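Local coordinates for putative iron-uptake ABC transport system,periplasmic iron-binding protein (Campylobacter jejuni, PDB 3E13), which binds ferric iron in the periplasm and probably hands it to an ABC transporter for uptake into the cell, at residues P75-Y80 with K92-F97; E82-A87 with P274-V279; T112-S117 with A191-M196; L147-I152 with S299-N304; E159-A164 with Y312-F317. All coordinates share one frame; numbering follows the deposited sequence.

From the N terminus, contact 1 closes first: its short loop of 11 residues holds most of helix 79-84. Contact 2 crosses it, since 82-87 lies inside that loop while its partner 274-279 comes 187 residues later, after strand 273-274. Contact 3 is nested within contact 2 and joins the loop following strand 97-109 to strand 193-197, on the opposite side of the chain's centre from contact 1. Contacts 4 and 5 bring the C-terminal helices back onto helices 142-155 and 157-170; they cross each other, and both cross contacts 2 and 3. They also touch directly, Leu148 packing against Trp163 and Tyr312.

Contact 1: residues P75-Y80 with K92-F97; sequences PVSSKY and KDKEWF
In the alpha/beta fold of this solute-binding protein, Pro75 and Val76, just beyond strand 73-74, meet the loop through Lys94 that leads into strand 97-109. The central link is a nearly straight hydrogen bond from Val76 N to Lys94 O, 2.9 Å long with an angle of 164° at the hydrogen. The same oxygen receives a CA-H...O contact from Pro75 CA at 3.2 Å; a proline suits this place because its nitrogen, which lies against Glu95 CG, has no hydrogen to satisfy. Lys94 adopts left-handed backbone angles (phi 67°), which bend the chain here. With CG set opposite its carbonyl carbon (chi1 -57°), the lysine runs out extended past Val76 O, which lies 3.4 Å from Lys94 CB. Its aliphatic length thus lines the backbone, and its tip ends in a weak hydrogen bond, Lys94 NZ to Ser77 OG at 3.5 Å. Phe97 comes to the same Val76 O from another direction, edge on, with CZ 3.4 Å away, while Val76 CB lies 4.2 Å from Phe97 CE1. Both hydrophobic side chains also reach Met254 of helix 247-257. Asp93 turns its carboxylate away from 75-80, to a salt bridge with Lys68. This loop-to-loop link closes the connection that carries helix 79-84, N-capped by Ser78, from strand 73-74 to strand 97-109 of the alpha/beta fold.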
# COMPACT_ATOMS: atom_id res chain seq x y z
N PRO A 75 -6.06 5.83 -20.76
CA PRO A 75 -7.35 5.34 -20.23
C PRO A 75 -7.75 4.01 -20.80
O PRO A 75 -7.51 3.72 -21.98
CB PRO A 75 -8.33 6.44 -20.62
CG PRO A 75 -7.73 7.11 -21.82
CD PRO A 75 -6.25 6.97 -21.67
N VAL A 76 -8.42 3.21 -19.95
CA VAL A 76 -8.97 1.92 -20.30
C VAL A 76 -10.42 1.91 -19.94
O VAL A 76 -10.77 2.19 -18.81
CB VAL A 76 -8.21 0.76 -19.60
CG1 VAL A 76 -8.86 -0.61 -19.81
CG2 VAL A 76 -6.76 0.71 -20.08
N SER A 77 -11.28 1.64 -20.93
CA SER A 77 -12.73 1.54 -20.72
C SER A 77 -13.12 0.07 -20.80
O SER A 77 -13.24 -0.48 -21.90
CB SER A 77 -13.54 2.35 -21.74
OG SER A 77 -14.93 2.30 -21.43
N SER A 78 -13.31 -0.56 -19.63
CA SER A 78 -13.54 -2.00 -19.53
C SER A 78 -14.83 -2.21 -18.74
O SER A 78 -14.95 -1.77 -17.56
CB SER A 78 -12.40 -2.62 -18.74
OG SER A 78 -12.76 -3.91 -18.28
N LYS A 79 -15.79 -2.88 -19.34
CA LYS A 79 -16.99 -3.22 -18.58
C LYS A 79 -16.69 -4.12 -17.39
O LYS A 79 -17.39 -4.05 -16.34
CB LYS A 79 -18.05 -3.89 -19.45
CG LYS A 79 -18.75 -3.01 -20.45
CD LYS A 79 -19.81 -3.75 -21.20
CE LYS A 79 -20.70 -2.84 -22.03
NZ LYS A 79 -21.77 -3.67 -22.75
N TYR A 80 -15.69 -4.97 -17.56
CA TYR A 80 -15.29 -5.91 -16.54
C TYR A 80 -14.77 -5.14 -15.31
O TYR A 80 -15.23 -5.36 -14.18
CB TYR A 80 -14.26 -6.90 -17.05
CG TYR A 80 -14.08 -8.07 -16.13
CD1 TYR A 80 -13.06 -8.09 -15.16
CD2 TYR A 80 -14.96 -9.16 -16.14
CE1 TYR A 80 -12.93 -9.11 -14.27
CE2 TYR A 80 -14.80 -10.20 -15.28
CZ TYR A 80 -13.82 -10.16 -14.30
OH TYR A 80 -13.64 -11.20 -13.45
N LYS A 92 -11.74 8.42 -12.02
CA LYS A 92 -12.85 8.92 -12.79
C LYS A 92 -12.48 9.01 -14.27
O LYS A 92 -13.31 8.78 -15.13
CB LYS A 92 -13.32 10.26 -12.23
CG LYS A 92 -12.36 11.38 -12.41
CD LYS A 92 -12.95 12.75 -12.00
CE LYS A 92 -12.06 13.88 -12.53
NZ LYS A 92 -12.70 15.22 -12.31
N ASP A 93 -11.21 9.30 -14.54
CA ASP A 93 -10.70 9.43 -15.90
C ASP A 93 -10.14 8.12 -16.49
O ASP A 93 -9.57 8.13 -17.61
CB ASP A 93 -9.62 10.52 -15.96
CG ASP A 93 -10.11 11.87 -15.51
OD1 ASP A 93 -11.25 12.25 -15.89
OD2 ASP A 93 -9.45 12.60 -14.74
N LYS A 94 -10.35 7.00 -15.77
CA LYS A 94 -10.11 5.65 -16.26
C LYS A 94 -8.63 5.33 -16.52
O LYS A 94 -8.34 4.43 -17.29
CB LYS A 94 -10.92 5.37 -17.51
CG LYS A 94 -12.43 5.55 -17.32
CD LYS A 94 -13.13 5.16 -18.60
CE LYS A 94 -14.48 5.83 -18.78
NZ LYS A 94 -14.88 5.57 -20.21
N GLU A 95 -7.73 5.98 -15.82
CA GLU A 95 -6.30 5.73 -16.02
C GLU A 95 -5.67 4.85 -14.95
O GLU A 95 -4.56 4.39 -15.16
CB GLU A 95 -5.49 7.04 -16.21
CG GLU A 95 -6.00 7.81 -17.41
CD GLU A 95 -5.08 8.95 -17.84
OE1 GLU A 95 -5.51 9.71 -18.74
OE2 GLU A 95 -3.94 9.02 -17.34
N TRP A 96 -6.35 4.60 -13.83
CA TRP A 96 -5.80 3.74 -12.78
C TRP A 96 -6.95 3.03 -12.09
O TRP A 96 -8.03 3.56 -12.07
CB TRP A 96 -4.91 4.47 -11.76
CG TRP A 96 -5.54 5.60 -11.06
CD1 TRP A 96 -5.37 6.90 -11.35
CD2 TRP A 96 -6.46 5.55 -9.95
NE1 TRP A 96 -6.12 7.68 -10.50
CE2 TRP A 96 -6.81 6.87 -9.64
CE3 TRP A 96 -7.01 4.52 -9.18
CZ2 TRP A 96 -7.71 7.19 -8.62
CZ3 TRP A 96 -7.89 4.83 -8.17
CH2 TRP A 96 -8.23 6.15 -7.90
N PHE A 97 -6.65 1.86 -11.55
CA PHE A 97 -7.71 0.94 -11.04
C PHE A 97 -7.15 0.16 -9.85
O PHE A 97 -6.04 -0.39 -9.94
CB PHE A 97 -8.08 -0.06 -12.11
CG PHE A 97 -8.63 0.59 -13.34
CD1 PHE A 97 -7.76 1.00 -14.34
CD2 PHE A 97 -9.99 0.77 -13.51
CE1 PHE A 97 -8.24 1.67 -15.49
CE2 PHE A 97 -10.47 1.37 -14.71
CZ PHE A 97 -9.57 1.85 -15.66

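Contact 2: residues E82-A87 with P274-V279; sequences EEFIPA and PIRNDV
The side chain of Arg276 rises from CB beside Phe84, both pointing the same way, and bends at chi3 (68°) to bring its guanidinium flat over the ring. Beyond the bend, NE gives a straight hydrogen bond to Asp278 OD2, 2.9 Å long and 178° at the hydrogen. CZ sits over the ring face, where the guanidinium and ring centres are 3.8 Å apart and the planes differ by 23°, a stacked cation-pi pair. NH1 also lies over this face and donates to Leu258 O, whereas NH2 comes within 3.3 Å of Phe84 CE2 and bonds to Asp278 OD1 at 2.9 Å. Arg276 therefore grips Asp278 in a side-on, two-nitrogen salt bridge in the guanidinium plane, each oxygen using its syn lone pair; this pair of hydrogen bonds fixes the rotation of the group and leaves its flat side for the phenyl ring. Glu83 CG covers the opposite face of Phe84. Next to the stack the contact is aliphatic: the CG2 branch of Ile275 meets Pro86 CD at 3.7 Å and Ile85 CG2 at 3.9 Å. A water bridges Phe84 O and Asn277 N. The contact thus ties the C-terminal end of helix 79-84 to the loop after strand 273-274, with Ile275 also resting on strand 97-109 and Pro260 of helix 260-268 packing against Arg276.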
# COMPACT_ATOMS: atom_id res chain seq x y z
N GLU A 82 -15.25 -2.02 -14.52
CA GLU A 82 -16.21 -1.10 -13.98
C GLU A 82 -17.28 -1.88 -13.22
O GLU A 82 -17.86 -1.38 -12.28
CB GLU A 82 -16.82 -0.20 -15.09
CG GLU A 82 -15.74 0.71 -15.65
CD GLU A 82 -16.16 1.51 -16.84
OE1 GLU A 82 -15.32 2.28 -17.31
OE2 GLU A 82 -17.33 1.41 -17.28
N GLU A 83 -17.50 -3.11 -13.59
CA GLU A 83 -18.53 -3.90 -12.88
C GLU A 83 -18.04 -4.34 -11.51
O GLU A 83 -18.80 -4.39 -10.51
CB GLU A 83 -18.94 -5.11 -13.68
CG GLU A 83 -20.02 -5.95 -12.96
CD GLU A 83 -20.91 -6.71 -13.87
OE1 GLU A 83 -21.22 -6.20 -14.98
OE2 GLU A 83 -21.27 -7.86 -13.49
N PHE A 84 -16.77 -4.66 -11.44
CA PHE A 84 -16.27 -5.28 -10.23
C PHE A 84 -15.45 -4.36 -9.33
O PHE A 84 -15.22 -4.70 -8.17
CB PHE A 84 -15.52 -6.57 -10.58
CG PHE A 84 -16.42 -7.64 -11.12
CD1 PHE A 84 -16.29 -8.12 -12.40
CD2 PHE A 84 -17.45 -8.12 -10.33
CE1 PHE A 84 -17.17 -9.06 -12.91
CE2 PHE A 84 -18.27 -9.06 -10.80
CZ PHE A 84 -18.16 -9.52 -12.10
N ILE A 85 -14.96 -3.24 -9.85
CA ILE A 85 -14.30 -2.24 -8.99
C ILE A 85 -15.29 -1.13 -8.71
O ILE A 85 -15.78 -0.49 -9.65
CB ILE A 85 -13.03 -1.65 -9.67
CG1 ILE A 85 -12.09 -2.76 -10.13
CG2 ILE A 85 -12.35 -0.67 -8.73
CD1 ILE A 85 -10.81 -2.23 -10.86
N PRO A 86 -15.57 -0.85 -7.44
CA PRO A 86 -16.39 0.30 -7.09
C PRO A 86 -15.77 1.59 -7.61
O PRO A 86 -14.53 1.72 -7.62
CB PRO A 86 -16.42 0.27 -5.54
CG PRO A 86 -16.04 -1.01 -5.17
CD PRO A 86 -15.14 -1.58 -6.26
N ALA A 87 -16.61 2.55 -8.02
CA ALA A 87 -16.11 3.82 -8.57
C ALA A 87 -15.15 4.58 -7.65
O ALA A 87 -14.21 5.24 -8.15
CB ALA A 87 -17.27 4.70 -8.92
N PRO A 274 -9.55 -8.04 -0.81
CA PRO A 274 -9.99 -7.98 -2.22
C PRO A 274 -10.77 -6.72 -2.53
O PRO A 274 -11.46 -6.16 -1.65
CB PRO A 274 -10.94 -9.16 -2.35
CG PRO A 274 -11.42 -9.40 -0.95
CD PRO A 274 -10.26 -9.09 -0.06
N ILE A 275 -10.74 -6.32 -3.79
CA ILE A 275 -11.64 -5.27 -4.27
C ILE A 275 -13.03 -5.84 -4.51
O ILE A 275 -14.02 -5.19 -4.18
CB ILE A 275 -11.08 -4.64 -5.54
CG1 ILE A 275 -9.78 -3.95 -5.19
CG2 ILE A 275 -12.08 -3.69 -6.21
CD1 ILE A 275 -9.87 -2.77 -4.30
N ARG A 276 -13.11 -7.03 -5.06
CA ARG A 276 -14.42 -7.61 -5.36
C ARG A 276 -15.16 -7.87 -4.08
O ARG A 276 -14.58 -8.34 -3.08
CB ARG A 276 -14.27 -8.94 -6.09
CG ARG A 276 -13.68 -8.93 -7.44
CD ARG A 276 -13.57 -10.31 -8.04
NE ARG A 276 -14.91 -10.88 -8.32
CZ ARG A 276 -15.41 -11.15 -9.53
NH1 ARG A 276 -14.72 -10.92 -10.64
NH2 ARG A 276 -16.63 -11.70 -9.61
N ASN A 277 -16.50 -7.67 -4.15
CA ASN A 277 -17.35 -7.86 -3.00
C ASN A 277 -17.94 -9.26 -2.88
O ASN A 277 -18.75 -9.51 -1.96
CB ASN A 277 -18.45 -6.81 -2.90
CG ASN A 277 -19.53 -6.94 -3.98
OD1 ASN A 277 -19.57 -7.88 -4.76
ND2 ASN A 277 -20.43 -5.95 -4.01
N ASP A 278 -17.51 -10.17 -3.72
CA ASP A 278 -17.96 -11.57 -3.71
C ASP A 278 -16.82 -12.59 -3.46
O ASP A 278 -16.96 -13.78 -3.74
CB ASP A 278 -18.71 -11.86 -5.01
CG ASP A 278 -17.83 -11.82 -6.22
OD1 ASP A 278 -18.30 -12.15 -7.32
OD2 ASP A 278 -16.63 -11.48 -6.10
N VAL A 279 -15.71 -12.12 -2.91
CA VAL A 279 -14.59 -12.96 -2.58
C VAL A 279 -14.40 -12.97 -1.04
O VAL A 279 -14.14 -11.93 -0.44
CB VAL A 279 -13.30 -12.43 -3.24
CG1 VAL A 279 -12.10 -13.25 -2.80
CG2 VAL A 279 -13.41 -12.48 -4.75
O HOH W 1 -17.24 -6.12 -6.65

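Contact 3: residues T112-S117 with A191-M196; sequences TNIDIS and AKFAVM
Ile114, in the loop after strand 97-109, packs on Phe193, the first residue of strand 193-197, and on Lys192 just before it. The strand belongs to the mixed sheet, running antiparallel to strand 97-109 and parallel to strand 134-135. Ile114 does the reaching. Its CG1 stands opposite the backbone nitrogen (chi1 175°) and the chain continues extended, which carries the CD1 methyl to the strand. There CD1 lies 3.5 Å from Phe193 CZ, approaching the ring obliquely, and 3.7 Å from Lys192 CB. A long aliphatic residue suits the place because the backbones are well apart, with the CA atoms of Ile114 and Lys192 8.0 Å from each other. Phe193 is long enough to bring the CZ end of its ring up to the loop: besides Ile114, it has Ile116 CG2 at its edge, 4.1 Å from CE1, and it is backed by Ile106, Ile134 and Met119. The methylenes of Lys192, CB to CD, pass obliquely across the same Ile114 methyl, as befits a lysine at the protein surface. From Asp115 to Ser117, spanning Ile116, the loop forms an Asx turn: Asp115 OD1 accepts from Ser117 N at 3.0 Å and from the Ser117 OG hydroxyl at 2.7 Å.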
# COMPACT_ATOMS: atom_id res chain seq x y z
N THR A 112 3.17 -8.77 25.47
CA THR A 112 3.50 -7.91 26.58
C THR A 112 2.23 -7.29 27.13
O THR A 112 1.17 -7.29 26.47
CB THR A 112 4.45 -6.77 26.17
OG1 THR A 112 3.77 -5.86 25.30
CG2 THR A 112 5.64 -7.29 25.43
N ASN A 113 2.36 -6.81 28.37
CA ASN A 113 1.37 -5.98 28.99
C ASN A 113 1.76 -4.61 28.55
O ASN A 113 2.88 -4.15 28.83
CB ASN A 113 1.40 -6.06 30.51
CG ASN A 113 1.12 -7.46 31.01
OD1 ASN A 113 0.18 -8.11 30.56
ND2 ASN A 113 1.92 -7.91 31.99
N ILE A 114 0.93 -4.04 27.69
CA ILE A 114 1.18 -2.69 27.16
C ILE A 114 -0.13 -1.97 27.21
O ILE A 114 -1.16 -2.50 26.81
CB ILE A 114 1.80 -2.68 25.72
CG1 ILE A 114 1.89 -1.24 25.23
CG2 ILE A 114 1.03 -3.63 24.76
CD1 ILE A 114 2.75 -1.02 24.06
N ASP A 115 -0.08 -0.74 27.72
CA ASP A 115 -1.24 0.11 27.79
C ASP A 115 -1.39 0.78 26.40
O ASP A 115 -0.51 1.51 25.94
CB ASP A 115 -1.00 1.17 28.89
CG ASP A 115 -2.16 2.06 29.10
OD1 ASP A 115 -3.18 1.92 28.40
OD2 ASP A 115 -2.16 2.96 29.98
N ILE A 116 -2.45 0.44 25.71
CA ILE A 116 -2.74 1.02 24.40
C ILE A 116 -3.92 2.00 24.49
O ILE A 116 -4.40 2.51 23.48
CB ILE A 116 -3.02 -0.11 23.37
CG1 ILE A 116 -4.28 -0.92 23.72
CG2 ILE A 116 -1.84 -1.04 23.26
CD1 ILE A 116 -4.80 -1.85 22.58
N SER A 117 -4.38 2.30 25.71
CA SER A 117 -5.53 3.19 25.87
C SER A 117 -5.30 4.59 25.32
O SER A 117 -6.28 5.27 24.99
CB SER A 117 -5.93 3.30 27.35
OG SER A 117 -4.90 3.97 28.07
N ALA A 191 10.96 -1.32 20.35
CA ALA A 191 9.99 -0.24 20.25
C ALA A 191 8.65 -0.82 20.64
O ALA A 191 8.45 -2.05 20.54
CB ALA A 191 9.93 0.27 18.80
N LYS A 192 7.75 0.01 21.11
CA LYS A 192 6.44 -0.47 21.49
C LYS A 192 5.40 -0.50 20.36
O LYS A 192 4.50 -1.34 20.39
CB LYS A 192 5.87 0.35 22.61
CG LYS A 192 6.69 0.25 23.93
CD LYS A 192 6.03 1.10 25.00
CE LYS A 192 6.97 1.49 26.13
NZ LYS A 192 7.02 0.45 27.16
N PHE A 193 5.54 0.38 19.39
CA PHE A 193 4.51 0.55 18.35
C PHE A 193 5.20 0.69 17.01
O PHE A 193 6.15 1.46 16.88
CB PHE A 193 3.67 1.81 18.60
CG PHE A 193 2.91 1.79 19.92
CD1 PHE A 193 1.80 1.02 20.07
CD2 PHE A 193 3.32 2.57 20.98
CE1 PHE A 193 1.10 1.02 21.27
CE2 PHE A 193 2.63 2.59 22.18
CZ PHE A 193 1.52 1.79 22.33
N ALA A 194 4.69 -0.03 16.02
CA ALA A 194 5.13 0.07 14.65
C ALA A 194 4.00 0.52 13.74
O ALA A 194 2.91 -0.05 13.82
CB ALA A 194 5.61 -1.25 14.19
N VAL A 195 4.29 1.45 12.86
CA VAL A 195 3.37 1.80 11.77
C VAL A 195 3.59 0.81 10.64
O VAL A 195 4.71 0.68 10.13
CB VAL A 195 3.60 3.24 11.32
CG1 VAL A 195 2.65 3.57 10.19
CG2 VAL A 195 3.44 4.24 12.51
N MET A 196 2.55 0.05 10.28
CA MET A 196 2.67 -0.97 9.26
C MET A 196 1.33 -1.39 8.62
O MET A 196 0.27 -1.20 9.21
CB MET A 196 3.37 -2.23 9.83
CG MET A 196 2.59 -2.96 10.94
SD MET A 196 3.41 -4.43 11.61
CE MET A 196 3.55 -5.38 10.17

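Contact 4: residues L147-I152 with S299-N304; sequences LLASII and SKIAEN
The two backbones come very close, with Ala149 CA 5.0 Å from Asn304 CA and Ser150 CA 4.9 Å from Ile301 CA. Such an approach is suited by short side chains on helix 142-155, and alanine and serine supply them. The methyl of Ala149 presses on backbone, its CB 3.5 Å from Ile301 O. Ile301 answers with its CG2 branch, which lies 3.5 Å from Ser150 N and reaches over the serine's CB as well. Buried Ser150 turns its hydroxyl back into its own helix: with OG placed between the backbone nitrogen and carbonyl carbon (chi1 79°), it donates to Leu147 O at 2.7 Å, an oxygen that also accepts the helical bond from Ile151 N. Asn304, at the N-cap position before helix 305-315, lies against Ala149 and Ile152, about one turn apart. Its CB is 3.7 Å from Ala149 O, and its OD1 rests 3.5 Å from Ile152 CG2, the two side chains sliding past each other in opposite directions. Rather than capping, its compact amide turns ND2 back to Ile301 O in a weak bond. Around this junction, Ile152 also meets Glu307 of helix 305-315 and Ala160 of helix 157-170, while Ala302 faces helix 61-69, so helix 142-155 is joined here to the C-terminal helices.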
# COMPACT_ATOMS: atom_id res chain seq x y z
N LEU A 147 0.19 8.15 3.76
CA LEU A 147 -0.37 8.37 5.07
C LEU A 147 -0.36 9.85 5.44
O LEU A 147 -1.34 10.39 5.91
CB LEU A 147 0.31 7.50 6.12
CG LEU A 147 -0.08 7.66 7.59
CD1 LEU A 147 -1.58 7.31 7.78
CD2 LEU A 147 0.78 6.76 8.46
N LEU A 148 0.78 10.54 5.23
CA LEU A 148 0.85 11.94 5.57
C LEU A 148 -0.09 12.77 4.70
O LEU A 148 -0.75 13.69 5.17
CB LEU A 148 2.27 12.46 5.42
CG LEU A 148 2.42 13.93 5.82
CD1 LEU A 148 2.06 14.17 7.24
CD2 LEU A 148 3.88 14.36 5.60
N ALA A 149 -0.17 12.44 3.43
CA ALA A 149 -1.12 13.07 2.52
C ALA A 149 -2.56 12.94 3.04
O ALA A 149 -3.34 13.88 2.93
CB ALA A 149 -0.99 12.52 1.13
N SER A 150 -2.88 11.79 3.60
CA SER A 150 -4.22 11.60 4.20
C SER A 150 -4.47 12.49 5.40
O SER A 150 -5.61 12.92 5.65
CB SER A 150 -4.50 10.13 4.56
OG SER A 150 -3.90 9.69 5.74
N ILE A 151 -3.43 12.71 6.20
CA ILE A 151 -3.53 13.63 7.35
C ILE A 151 -3.72 15.08 6.88
O ILE A 151 -4.50 15.85 7.46
CB ILE A 151 -2.32 13.43 8.24
CG1 ILE A 151 -2.38 12.03 8.86
CG2 ILE A 151 -2.28 14.45 9.34
CD1 ILE A 151 -1.05 11.60 9.58
N ILE A 152 -2.98 15.50 5.84
CA ILE A 152 -3.21 16.80 5.23
C ILE A 152 -4.67 16.90 4.80
O ILE A 152 -5.36 17.88 5.07
CB ILE A 152 -2.29 17.10 4.04
CG1 ILE A 152 -0.82 17.12 4.46
CG2 ILE A 152 -2.69 18.42 3.42
CD1 ILE A 152 0.16 17.07 3.28
N SER A 299 -8.47 9.01 -4.21
CA SER A 299 -8.05 10.07 -5.13
C SER A 299 -7.83 11.44 -4.45
O SER A 299 -6.88 12.17 -4.80
CB SER A 299 -9.04 10.21 -6.30
OG SER A 299 -10.30 10.67 -5.84
N LYS A 300 -8.68 11.78 -3.49
CA LYS A 300 -8.56 13.02 -2.72
C LYS A 300 -7.31 13.03 -1.83
O LYS A 300 -6.62 14.06 -1.73
CB LYS A 300 -9.80 13.24 -1.87
CG LYS A 300 -9.74 14.57 -1.10
CD LYS A 300 -10.98 14.90 -0.30
CE LYS A 300 -10.85 16.26 0.42
NZ LYS A 300 -9.84 16.34 1.60
N ILE A 301 -7.00 11.91 -1.20
CA ILE A 301 -5.73 11.78 -0.46
C ILE A 301 -4.56 12.16 -1.36
O ILE A 301 -3.73 12.99 -1.01
CB ILE A 301 -5.51 10.35 0.05
CG1 ILE A 301 -6.60 9.99 1.08
CG2 ILE A 301 -4.14 10.22 0.69
CD1 ILE A 301 -6.58 8.49 1.44
N ALA A 302 -4.54 11.54 -2.54
CA ALA A 302 -3.42 11.67 -3.47
C ALA A 302 -3.23 13.08 -4.03
O ALA A 302 -2.15 13.43 -4.53
CB ALA A 302 -3.55 10.69 -4.56
N GLU A 303 -4.28 13.91 -3.97
CA GLU A 303 -4.16 15.32 -4.31
C GLU A 303 -3.18 16.09 -3.43
O GLU A 303 -2.79 17.23 -3.76
CB GLU A 303 -5.51 16.00 -4.25
CG GLU A 303 -6.39 15.52 -5.38
CD GLU A 303 -7.81 16.05 -5.37
OE1 GLU A 303 -8.60 15.55 -6.20
OE2 GLU A 303 -8.16 16.90 -4.56
N ASN A 304 -2.80 15.50 -2.30
CA ASN A 304 -1.93 16.15 -1.35
C ASN A 304 -0.51 15.59 -1.29
O ASN A 304 0.25 15.89 -0.36
CB ASN A 304 -2.58 16.07 0.02
CG ASN A 304 -3.91 16.81 0.05
OD1 ASN A 304 -3.93 18.03 0.18
ND2 ASN A 304 -5.03 16.10 -0.10

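Contact 5: residues E159-A164 with Y312-F317; sequences EAKAWA and YDEVGF
Ala164 of helix 157-170 nests against the end of helix 305-315, which closes in a Schellman motif at Gly316. This is the tight part. The alanine CB fits among larger groups, 3.9 Å from Val315 CG2 and 4.1 Å from Tyr312 CD2, and its small size lets the helices approach. Trp163 has CG opposite its backbone nitrogen (chi1 -177°), which swings the indole over toward Tyr312: the phenol oxygen lies in the plane of the indole at its edge, with Tyr312 OH 3.6 Å from Trp163 CZ3. Both polar ends are satisfied elsewhere in this buried region, Tyr312 OH by Ser144 O and Trp163 NE1 by Tyr122 O. On the outer side the contact loosens. Lys161 lays its extended chain past Val315, CG to CG1 at 3.7 Å, but its ammonium makes a long salt bridge, with Lys161 NZ 3.9 Å from Glu314 OE1, and both ends belong to exposed residues, as suits charged side chains on the solvent side. The helix ends as Gly316 takes a positive phi of 108°, easily adopted by a residue without a side chain, and Phe317 N bonds back to Tyr312 O at 3.2 Å. The reversal swings Phe317 inward; Tyr312 CE2 lies over one face of its ring, off centre, and the ring edge meets the helix backbone, with Phe317 CE2 3.4 Å from Ala164 O.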
# COMPACT_ATOMS: atom_id res chain seq x y z
N GLU A 159 -1.52 20.60 11.13
CA GLU A 159 -1.51 19.35 11.88
C GLU A 159 -0.55 18.36 11.24
O GLU A 159 0.19 17.73 11.92
CB GLU A 159 -2.90 18.72 11.92
CG GLU A 159 -3.00 17.30 12.45
CD GLU A 159 -2.46 17.11 13.86
OE1 GLU A 159 -1.94 15.99 14.14
OE2 GLU A 159 -2.51 18.08 14.65
N ALA A 160 -0.55 18.27 9.91
CA ALA A 160 0.39 17.38 9.20
C ALA A 160 1.84 17.64 9.55
O ALA A 160 2.59 16.69 9.81
CB ALA A 160 0.19 17.44 7.68
N LYS A 161 2.25 18.91 9.59
CA LYS A 161 3.65 19.23 9.86
C LYS A 161 3.95 18.91 11.30
O LYS A 161 4.99 18.35 11.60
CB LYS A 161 3.96 20.69 9.56
CG LYS A 161 5.41 21.01 9.71
CD LYS A 161 5.68 22.44 9.29
CE LYS A 161 7.11 22.81 9.64
NZ LYS A 161 7.38 24.25 9.29
N ALA A 162 3.05 19.27 12.22
CA ALA A 162 3.26 18.96 13.62
C ALA A 162 3.37 17.43 13.86
O ALA A 162 4.19 16.98 14.66
CB ALA A 162 2.19 19.55 14.43
N TRP A 163 2.53 16.68 13.15
CA TRP A 163 2.56 15.22 13.22
C TRP A 163 3.88 14.66 12.74
O TRP A 163 4.50 13.86 13.45
CB TRP A 163 1.43 14.63 12.40
CG TRP A 163 1.36 13.14 12.48
CD1 TRP A 163 0.76 12.38 13.47
CD2 TRP A 163 1.87 12.24 11.53
NE1 TRP A 163 0.88 11.05 13.17
CE2 TRP A 163 1.57 10.92 11.99
CE3 TRP A 163 2.60 12.38 10.34
CZ2 TRP A 163 1.93 9.78 11.27
CZ3 TRP A 163 2.97 11.24 9.65
CH2 TRP A 163 2.65 9.97 10.11
N ALA A 164 4.33 15.12 11.59
CA ALA A 164 5.58 14.65 10.99
C ALA A 164 6.77 14.93 11.93
O ALA A 164 7.60 14.06 12.15
CB ALA A 164 5.79 15.24 9.62
N TYR A 312 7.60 16.34 4.94
CA TYR A 312 8.54 15.43 5.51
C TYR A 312 9.98 16.01 5.34
O TYR A 312 10.78 15.87 6.27
CB TYR A 312 8.47 14.09 4.81
CG TYR A 312 7.45 13.10 5.34
CD1 TYR A 312 6.66 12.35 4.46
CD2 TYR A 312 7.33 12.83 6.69
CE1 TYR A 312 5.76 11.38 4.94
CE2 TYR A 312 6.41 11.86 7.16
CZ TYR A 312 5.65 11.15 6.30
OH TYR A 312 4.79 10.18 6.78
N ASP A 313 10.27 16.57 4.18
CA ASP A 313 11.61 17.11 3.86
C ASP A 313 11.91 18.25 4.87
O ASP A 313 13.02 18.33 5.40
CB ASP A 313 11.70 17.66 2.41
CG ASP A 313 11.83 16.60 1.31
OD1 ASP A 313 11.91 15.36 1.56
OD2 ASP A 313 11.83 16.94 0.08
N GLU A 314 10.91 19.09 5.14
CA GLU A 314 11.03 20.29 5.99
C GLU A 314 11.33 19.98 7.43
O GLU A 314 12.12 20.70 8.04
CB GLU A 314 9.73 21.12 6.00
CG GLU A 314 9.39 21.85 4.72
CD GLU A 314 7.97 22.40 4.71
OE1 GLU A 314 7.35 22.64 5.79
OE2 GLU A 314 7.43 22.58 3.59
N VAL A 315 10.71 18.92 7.98
CA VAL A 315 10.91 18.58 9.38
C VAL A 315 12.17 17.74 9.64
O VAL A 315 12.51 17.52 10.79
CB VAL A 315 9.62 17.92 10.00
CG1 VAL A 315 8.40 18.78 9.72
CG2 VAL A 315 9.45 16.46 9.56
N GLY A 316 12.85 17.28 8.60
CA GLY A 316 14.13 16.62 8.75
C GLY A 316 14.18 15.13 8.51
O GLY A 316 15.13 14.47 8.94
N PHE A 317 13.16 14.55 7.88
CA PHE A 317 13.33 13.17 7.36
C PHE A 317 14.28 13.07 6.17
O PHE A 317 14.70 14.08 5.57
CB PHE A 317 12.00 12.61 6.91
CG PHE A 317 11.12 12.15 8.04
CD1 PHE A 317 11.16 10.82 8.47
CD2 PHE A 317 10.24 13.01 8.64
CE1 PHE A 317 10.33 10.38 9.48
CE2 PHE A 317 9.37 12.56 9.68
CZ PHE A 317 9.41 11.29 10.10